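2,3-dehydroadipyl-CoA hydratase (Escherichia coli, PDB 4FZW) catalyses the reversible hydration of 2,3-dehydroadipyl-CoA to 3-hydroxyadipyl-CoA, a step of phenylacetate degradation. Local coordinates at residues Ala32-Leu37 with Pro85-Arg90; Leu20-Ala25 with Gly65-Glu70; Gln169-Gln172 with Leu176-Asp179. All blocks are in the same frame, centred on the assembly; numbering follows the deposited sequence.

Contact 1. Residues Ala32-Leu37 with Pro85-Arg90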
loop_
_atom_site.group_PDB
_atom_site.type_symbol
_atom_site.label_atom_id
_atom_site.label_comp_id
_atom_site.label_asym_id
_atom_site.label_seq_id
_atom_site.Cartn_x
_atom_site.Cartn_y
_atom_site.Cartn_z
ATOM N N ALA B 32 28.913 5.857 18.512
ATOM C CA ALA B 32 30.092 5.152 18.042
ATOM C C ALA B 32 29.822 3.659 17.941
ATOM O O ALA B 32 30.220 3.045 16.964
ATOM C CB ALA B 32 31.271 5.431 18.932
ATOM N N LEU B 33 29.131 3.081 18.930
ATOM C CA LEU B 33 28.849 1.639 18.930
ATOM C C LEU B 33 27.929 1.276 17.763
ATOM O O LEU B 33 28.232 0.402 16.939
ATOM C CB LEU B 33 28.249 1.196 20.264
ATOM C CG LEU B 33 27.957 -0.301 20.476
ATOM C CD1 LEU B 33 29.125 -1.180 20.042
ATOM C CD2 LEU B 33 27.555 -0.592 21.926
ATOM N N LEU B 34 26.813 1.978 17.686
ATOM C CA LEU B 34 25.961 1.913 16.516
ATOM C C LEU B 34 26.740 1.995 15.194
ATOM O O LEU B 34 26.528 1.167 14.301
ATOM C CB LEU B 34 24.954 3.046 16.565
ATOM C CG LEU B 34 23.735 2.773 15.707
ATOM C CD1 LEU B 34 23.073 1.502 16.215
ATOM C CD2 LEU B 34 22.783 3.955 15.739
ATOM N N MET B 35 27.623 2.986 15.049
ATOM C CA MET B 35 28.364 3.141 13.785
ATOM C C MET B 35 29.324 1.972 13.540
ATOM O O MET B 35 29.461 1.506 12.415
ATOM C CB MET B 35 29.112 4.483 13.720
ATOM C CG MET B 35 30.079 4.614 12.536
ATOM S SD MET B 35 29.344 4.993 10.903
ATOM C CE MET B 35 28.888 6.715 11.137
ATOM N N GLN B 36 29.968 1.495 14.601
ATOM C CA GLN B 36 30.806 0.304 14.529
ATOM C C GLN B 36 30.018 -0.893 13.998
ATOM O O GLN B 36 30.437 -1.532 13.028
ATOM C CB GLN B 36 31.396 -0.022 15.914
ATOM C CG GLN B 36 32.484 -1.081 15.899
ATOM C CD GLN B 36 33.633 -0.708 14.976
ATOM O OE1 GLN B 36 34.243 0.347 15.122
ATOM N NE2 GLN B 36 33.935 -1.576 14.027
ATOM N N LEU B 37 28.890 -1.185 14.655
ATOM C CA LEU B 37 27.960 -2.233 14.246
ATOM C C LEU B 37 27.604 -2.144 12.760
ATOM O O LEU B 37 27.631 -3.150 12.039
ATOM C CB LEU B 37 26.688 -2.158 15.098
ATOM C CG LEU B 37 25.652 -3.275 14.988
ATOM C CD1 LEU B 37 26.222 -4.551 15.552
ATOM C CD2 LEU B 37 24.370 -2.893 15.709
ATOM N N PRO B 85 19.384 7.942 12.386
ATOM C CA PRO B 85 18.357 7.240 11.612
ATOM C C PRO B 85 18.868 6.513 10.369
ATOM O O PRO B 85 18.336 5.451 10.033
ATOM C CB PRO B 85 17.387 8.358 11.259
ATOM C CG PRO B 85 17.447 9.243 12.488
ATOM C CD PRO B 85 18.904 9.253 12.863
ATOM N N GLN B 86 19.897 7.044 9.718
ATOM C CA GLN B 86 20.438 6.417 8.514
ATOM C C GLN B 86 21.312 5.216 8.877
ATOM O O GLN B 86 21.495 4.309 8.070
ATOM C CB GLN B 86 21.259 7.432 7.709
ATOM C CG GLN B 86 22.545 7.811 8.438
ATOM C CD GLN B 86 23.421 8.789 7.687
ATOM O OE1 GLN B 86 22.969 9.504 6.778
ATOM N NE2 GLN B 86 24.698 8.834 8.075
ATOM N N LEU B 87 21.864 5.213 10.088
ATOM C CA LEU B 87 22.600 4.037 10.584
ATOM C C LEU B 87 21.636 2.876 10.821
ATOM O O LEU B 87 21.898 1.740 10.420
ATOM C CB LEU B 87 23.355 4.359 11.865
ATOM C CG LEU B 87 24.334 5.529 11.834
ATOM C CD1 LEU B 87 25.102 5.597 13.153
ATOM C CD2 LEU B 87 25.281 5.390 10.645
ATOM N N TRP B 88 20.503 3.178 11.452
ATOM C CA TRP B 88 19.425 2.194 11.600
ATOM C C TRP B 88 18.983 1.605 10.249
ATOM O O TRP B 88 18.798 0.394 10.141
ATOM C CB TRP B 88 18.237 2.792 12.379
ATOM C CG TRP B 88 18.536 2.959 13.863
ATOM C CD1 TRP B 88 18.988 4.086 14.492
ATOM C CD2 TRP B 88 18.425 1.950 14.885
ATOM N NE1 TRP B 88 19.155 3.846 15.837
ATOM C CE2 TRP B 88 18.816 2.545 16.103
ATOM C CE3 TRP B 88 18.028 0.602 14.881
ATOM C CZ2 TRP B 88 18.826 1.836 17.316
ATOM C CZ3 TRP B 88 18.037 -0.101 16.091
ATOM C CH2 TRP B 88 18.433 0.522 17.287
ATOM N N ALA B 89 18.839 2.440 9.215
ATOM C CA ALA B 89 18.419 1.929 7.899
ATOM C C ALA B 89 19.534 1.146 7.241
ATOM O O ALA B 89 19.278 0.236 6.462
ATOM C CB ALA B 89 17.931 3.046 6.966
ATOM N N ARG B 90 20.778 1.492 7.546
ATOM C CA ARG B 90 21.883 0.697 7.019
ATOM C C ARG B 90 21.970 -0.661 7.709
ATOM O O ARG B 90 22.333 -1.643 7.071
ATOM C CB ARG B 90 23.217 1.450 7.086
ATOM C CG ARG B 90 23.344 2.540 6.031
ATOM C CD ARG B 90 24.341 3.596 6.442
ATOM N NE ARG B 90 25.711 3.130 6.284
ATOM C CZ ARG B 90 26.773 3.917 6.383
ATOM N NH1 ARG B 90 26.611 5.214 6.628
ATOM N NH2 ARG B 90 27.986 3.405 6.235
#
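Trp88 NE1, hydrogen-bonded to O3 of a glycerol probably from the crystallisation liquor, has methyl CD2 of Leu34 packed 3.6 Å away. That methyl meets the indole obliquely, while CD1 of Leu34 stands farther off on the same side, 4.3 Å above the ring plane and displaced toward its rim. CD2 is shared, since it also reaches Leu87 CD1 at 3.8 Å. Leu34 CG lies anti to the backbone N (chi1 -159°), which carries both methyls toward helix 84-92. Leu87 is forked between two neighbours: its CD1 faces Leu34, and its CD2 meets Met35 CE at 3.9 Å and Met35 SD at 4.1 Å. Met35 leaves its helix off to one side, and bends at chi2 and chi3 bring the thioether end back across Leu87 at about a right angle. The axes of the two short helical segments approach to 9.8 Å at 31°, a roughly parallel pairing within the crotonase fold whose close contacts are all between side chains. Leu87 also rests on Val38 farther along helix 31-46, whereas helix 109-116 flanks the pair, receiving Leu37 on Leu113 and Trp88 on Ala109 and Leu116.

Contact 2. Residues Leu20-Ala25 with Gly65-Glu70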
loop_
_atom_site.group_PDB
_atom_site.type_symbol
_atom_site.label_atom_id
_atom_site.label_comp_id
_atom_site.label_asym_id
_atom_site.label_seq_id
_atom_site.Cartn_x
_atom_site.Cartn_y
_atom_site.Cartn_z
ATOM N N LEU B 20 28.034 -7.015 21.961
ATOM C CA LEU B 20 28.016 -5.714 22.607
ATOM C C LEU B 20 28.761 -5.828 23.920
ATOM O O LEU B 20 28.531 -6.744 24.691
ATOM C CB LEU B 20 26.591 -5.202 22.798
ATOM C CG LEU B 20 25.929 -4.833 21.463
ATOM C CD1 LEU B 20 24.955 -5.905 21.035
ATOM C CD2 LEU B 20 25.210 -3.523 21.575
ATOM N N ASN B 21 29.650 -4.880 24.171
ATOM C CA ASN B 21 30.560 -4.958 25.296
ATOM C C ASN B 21 30.843 -3.600 25.944
ATOM O O ASN B 21 31.963 -3.088 25.879
ATOM C CB ASN B 21 31.862 -5.610 24.839
ATOM C CG ASN B 21 32.814 -5.861 25.981
ATOM O OD1 ASN B 21 32.542 -6.670 26.867
ATOM N ND2 ASN B 21 33.948 -5.180 25.958
ATOM N N ARG B 22 29.809 -3.012 26.538
ATOM C CA ARG B 22 29.947 -1.822 27.373
ATOM C C ARG B 22 29.297 -2.122 28.718
ATOM O O ARG B 22 28.276 -1.522 29.066
ATOM C CB ARG B 22 29.239 -0.628 26.751
ATOM C CG ARG B 22 29.786 -0.178 25.429
ATOM C CD ARG B 22 29.095 1.097 24.998
ATOM N NE ARG B 22 29.319 2.186 25.940
ATOM C CZ ARG B 22 28.451 3.164 26.173
ATOM N NH1 ARG B 22 27.289 3.187 25.545
ATOM N NH2 ARG B 22 28.740 4.124 27.038
ATOM N N PRO B 23 29.903 -3.043 29.484
ATOM C CA PRO B 23 29.354 -3.582 30.731
ATOM C C PRO B 23 28.947 -2.459 31.682
ATOM O O PRO B 23 27.839 -2.455 32.209
ATOM C CB PRO B 23 30.535 -4.353 31.323
ATOM C CG PRO B 23 31.430 -4.642 30.159
ATOM C CD PRO B 23 31.299 -3.458 29.268
ATOM N N ALA B 24 29.848 -1.505 31.888
ATOM C CA ALA B 24 29.600 -0.376 32.779
ATOM C C ALA B 24 28.354 0.397 32.377
ATOM O O ALA B 24 27.611 0.882 33.241
ATOM C CB ALA B 24 30.811 0.559 32.795
ATOM N N ALA B 25 28.142 0.519 31.064
ATOM C CA ALA B 25 27.028 1.299 30.539
ATOM C C ALA B 25 25.845 0.424 30.129
ATOM O O ALA B 25 24.992 0.831 29.331
ATOM C CB ALA B 25 27.481 2.164 29.388
ATOM N N GLY B 65 18.954 0.287 26.347
ATOM C CA GLY B 65 18.708 1.615 25.810
ATOM C C GLY B 65 19.839 2.194 24.972
ATOM O O GLY B 65 20.578 1.470 24.294
ATOM N N ALA B 66 19.949 3.520 25.009
ATOM C CA ALA B 66 21.007 4.244 24.308
ATOM C C ALA B 66 21.601 5.298 25.232
ATOM O O ALA B 66 21.054 5.583 26.301
ATOM C CB ALA B 66 20.459 4.896 23.062
ATOM N N ASP B 67 22.726 5.879 24.828
ATOM C CA ASP B 67 23.312 6.963 25.607
ATOM C C ASP B 67 22.327 8.117 25.720
ATOM O O ASP B 67 21.970 8.746 24.717
ATOM C CB ASP B 67 24.624 7.437 24.987
ATOM C CG ASP B 67 25.822 7.144 25.868
ATOM O OD1 ASP B 67 25.782 6.152 26.638
ATOM O OD2 ASP B 67 26.806 7.911 25.791
ATOM N N LEU B 68 21.883 8.378 26.948
ATOM C CA LEU B 68 20.839 9.371 27.191
ATOM C C LEU B 68 21.292 10.803 26.905
ATOM O O LEU B 68 20.489 11.637 26.484
ATOM C CB LEU B 68 20.315 9.252 28.625
ATOM C CG LEU B 68 18.984 9.948 28.908
ATOM C CD1 LEU B 68 17.964 9.608 27.831
ATOM C CD2 LEU B 68 18.471 9.559 30.283
ATOM N N ASN B 69 22.576 11.075 27.138
ATOM C CA ASN B 69 23.154 12.398 26.913
ATOM C C ASN B 69 23.147 12.736 25.433
ATOM O O ASN B 69 22.764 13.841 25.045
ATOM C CB ASN B 69 24.597 12.468 27.426
ATOM C CG ASN B 69 24.760 11.903 28.826
ATOM O OD1 ASN B 69 24.308 10.795 29.124
ATOM N ND2 ASN B 69 25.411 12.669 29.694
ATOM N N GLU B 70 23.577 11.780 24.612
ATOM C CA GLU B 70 23.612 11.968 23.168
ATOM C C GLU B 70 22.250 12.334 22.556
ATOM O O GLU B 70 22.209 13.010 21.527
ATOM C CB GLU B 70 24.210 10.744 22.465
ATOM C CG GLU B 70 25.713 10.561 22.666
ATOM C CD GLU B 70 26.247 9.343 21.931
ATOM O OE1 GLU B 70 25.429 8.635 21.302
ATOM O OE2 GLU B 70 27.473 9.086 21.976
#
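Arg22 and Asp67 both have non-helical backbones (psi 68° and 115°), Arg22 in the loop after strand 15-20 and Asp67 just before helix 68-72. The contact between them is a salt bridge joining two loops at the surface of the crotonase fold. Gly65-Asp67 is the Gly-Ala-Asp sequence of this family; in relatives the amide of its alanine helps form the oxyanion hole, as Ala66 probably does here. The bridge is made by the neighbouring Asp67, whose OD1 is 3.5 Å from Arg22 NH1. At this length it is a loose ion pair, and the stronger grip on NH1 is a hydrogen bond to the backbone O of Ala28. Arg22 CG points away from its own carbonyl carbon, and a bend at chi3 turns the guanidinium toward Asp67. Its backbone N is bonded to Asn27 OD1, so the loop binds this arginine at both ends. The guanidinium and carboxylate planes stand 68° apart, which excludes a flat, two-oxygen pairing. Ala25 CB covers part of one guanidinium face near the rim. OD1 approaches instead at the edge, in the guanidinium plane, and its 3.6 Å to Arg22 NH2 nearly equals its distance to NH1.

Contact 3. Residues Gln169-Gln172 with Leu176-Asp179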
loop_
_atom_site.group_PDB
_atom_site.type_symbol
_atom_site.label_atom_id
_atom_site.label_comp_id
_atom_site.label_asym_id
_atom_site.label_seq_id
_atom_site.Cartn_x
_atom_site.Cartn_y
_atom_site.Cartn_z
ATOM N N GLN B 169 9.291 -15.359 28.233
ATOM C CA GLN B 169 8.210 -16.319 28.026
ATOM C C GLN B 169 6.943 -15.671 27.463
ATOM O O GLN B 169 6.301 -16.213 26.558
ATOM C CB GLN B 169 7.872 -17.080 29.321
ATOM C CG GLN B 169 9.028 -17.897 29.945
ATOM C CD GLN B 169 10.114 -17.025 30.571
ATOM O OE1 GLN B 169 9.896 -15.843 30.903
ATOM N NE2 GLN B 169 11.301 -17.609 30.723
ATOM N N GLN B 170 6.570 -14.526 28.020
ATOM C CA GLN B 170 5.516 -13.727 27.418
ATOM C C GLN B 170 5.858 -13.373 25.966
ATOM O O GLN B 170 4.974 -13.369 25.094
ATOM C CB GLN B 170 5.269 -12.439 28.215
ATOM C CG GLN B 170 4.617 -12.624 29.591
ATOM C CD GLN B 170 4.718 -11.365 30.416
ATOM O OE1 GLN B 170 5.811 -10.812 30.582
ATOM N NE2 GLN B 170 3.573 -10.877 30.910
ATOM N N ALA B 171 7.135 -13.109 25.699
ATOM C CA ALA B 171 7.531 -12.641 24.371
ATOM C C ALA B 171 7.521 -13.771 23.361
ATOM O O ALA B 171 7.325 -13.529 22.182
ATOM C CB ALA B 171 8.888 -11.930 24.388
ATOM N N GLN B 172 7.718 -15.004 23.816
ATOM C CA GLN B 172 7.654 -16.150 22.907
ATOM C C GLN B 172 6.208 -16.458 22.527
ATOM O O GLN B 172 5.915 -16.768 21.366
ATOM C CB GLN B 172 8.309 -17.391 23.508
ATOM C CG GLN B 172 8.061 -18.634 22.672
ATOM C CD GLN B 172 9.016 -19.752 22.984
ATOM O OE1 GLN B 172 9.649 -19.771 24.039
ATOM N NE2 GLN B 172 9.130 -20.697 22.063
ATOM N N LEU B 176 7.183 -12.366 19.723
ATOM C CA LEU B 176 8.312 -11.425 19.628
ATOM C C LEU B 176 9.619 -12.228 19.534
ATOM O O LEU B 176 10.585 -11.823 18.903
ATOM C CB LEU B 176 8.321 -10.449 20.841
ATOM C CG LEU B 176 9.222 -9.188 20.901
ATOM C CD1 LEU B 176 9.036 -8.460 22.207
ATOM C CD2 LEU B 176 10.702 -9.480 20.722
ATOM N N VAL B 177 9.612 -13.403 20.147
ATOM C CA VAL B 177 10.785 -14.278 20.233
ATOM C C VAL B 177 10.347 -15.658 19.764
ATOM O O VAL B 177 9.180 -15.999 19.852
ATOM C CB VAL B 177 11.293 -14.330 21.704
ATOM C CG1 VAL B 177 12.191 -15.517 21.943
ATOM C CG2 VAL B 177 11.991 -13.025 22.067
ATOM N N SER B 178 11.265 -16.459 19.252
ATOM C CA SER B 178 10.865 -17.768 18.756
ATOM C C SER B 178 11.636 -18.914 19.421
ATOM O O SER B 178 11.607 -20.051 18.949
ATOM C CB SER B 178 10.938 -17.834 17.214
ATOM O OG SER B 178 12.231 -17.531 16.713
ATOM N N ASP B 179 12.305 -18.607 20.528
ATOM C CA ASP B 179 13.074 -19.587 21.298
ATOM C C ASP B 179 13.409 -18.980 22.637
ATOM O O ASP B 179 13.845 -17.821 22.698
ATOM C CB ASP B 179 14.388 -19.971 20.600
ATOM C CG ASP B 179 14.291 -21.272 19.835
ATOM O OD1 ASP B 179 13.670 -22.237 20.343
ATOM O OD2 ASP B 179 14.850 -21.326 18.722
#
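Gln172 runs from near the end of helix 168-173 alongside the backbone of Val177-Asp179, where the chain turns back on the helix that it has just left before entering strand 180-181 of the crotonase fold. Its CB starts 4.0 Å from Val177 O, and CG keeps the same 4.0 Å from that oxygen. CG is anti to the backbone N (chi1 171°), and the chain stays extended beyond it, which carries the amide along the returning loop. At the tip NE2 comes to 4.0 Å from Ser178 O, too long for a hydrogen bond, and OE1 makes a van der Waals approach of 4.1 Å to Asp179 C; the amide is merely laid against the peptide groups. At the root of the side chain, Gln172 CA makes a CA-H...O contact with Val177 O, 3.4 Å apart.

The polar link lies one residue earlier. Ala171 O accepts from two successive amides: Leu176 N at 2.7 Å, a weak bond because its N-H is bent to 129°, and Val177 N at 3.1 Å, straighter at 149°. The Val177 donor sits well above the carbonyl plane. These donors five and six residues on close the turn after the helix and satisfy a carbonyl in a buried region.

Beyond the turn, Ser178 and Asp179 pair by backbone bonds with strand 119-123. Their side chains face a neighbouring subunit: Ser178 OG bonds to Ser154 OG of that subunit, and Asp179 OD2 forms a salt bridge with Lys158 NZ of the same neighbouring subunit. Apolar contacts back the turn: Phe128 of strand 127-129 touches Ala171, Leu176 and Val177, and on the helix side Ala171 CB meets Val177 CG2 at 4.0 Å.

Overall arrangement
Contacts 1 and 2 interlock along the chain, their segments alternating, and they touch in space: Leu33 CD2 of helix 31-46 packs 3.8 Å from Leu20 CD2 and equally close to Arg22 CD. Contact 3 follows later in sequence, about 26 Å from contact 1, centre to centre, and across the chain's centre. Burial and chemistry change together. The surface contact 2 depends on opposite charges and covers just 65 Å². Contact 1, partly buried, joins two helices through apolar side chains over 258 Å². The buried contact 3 covers a similar 252 Å² within one helix and its own exit loop, and backbone hydrogen bonds join its two segments.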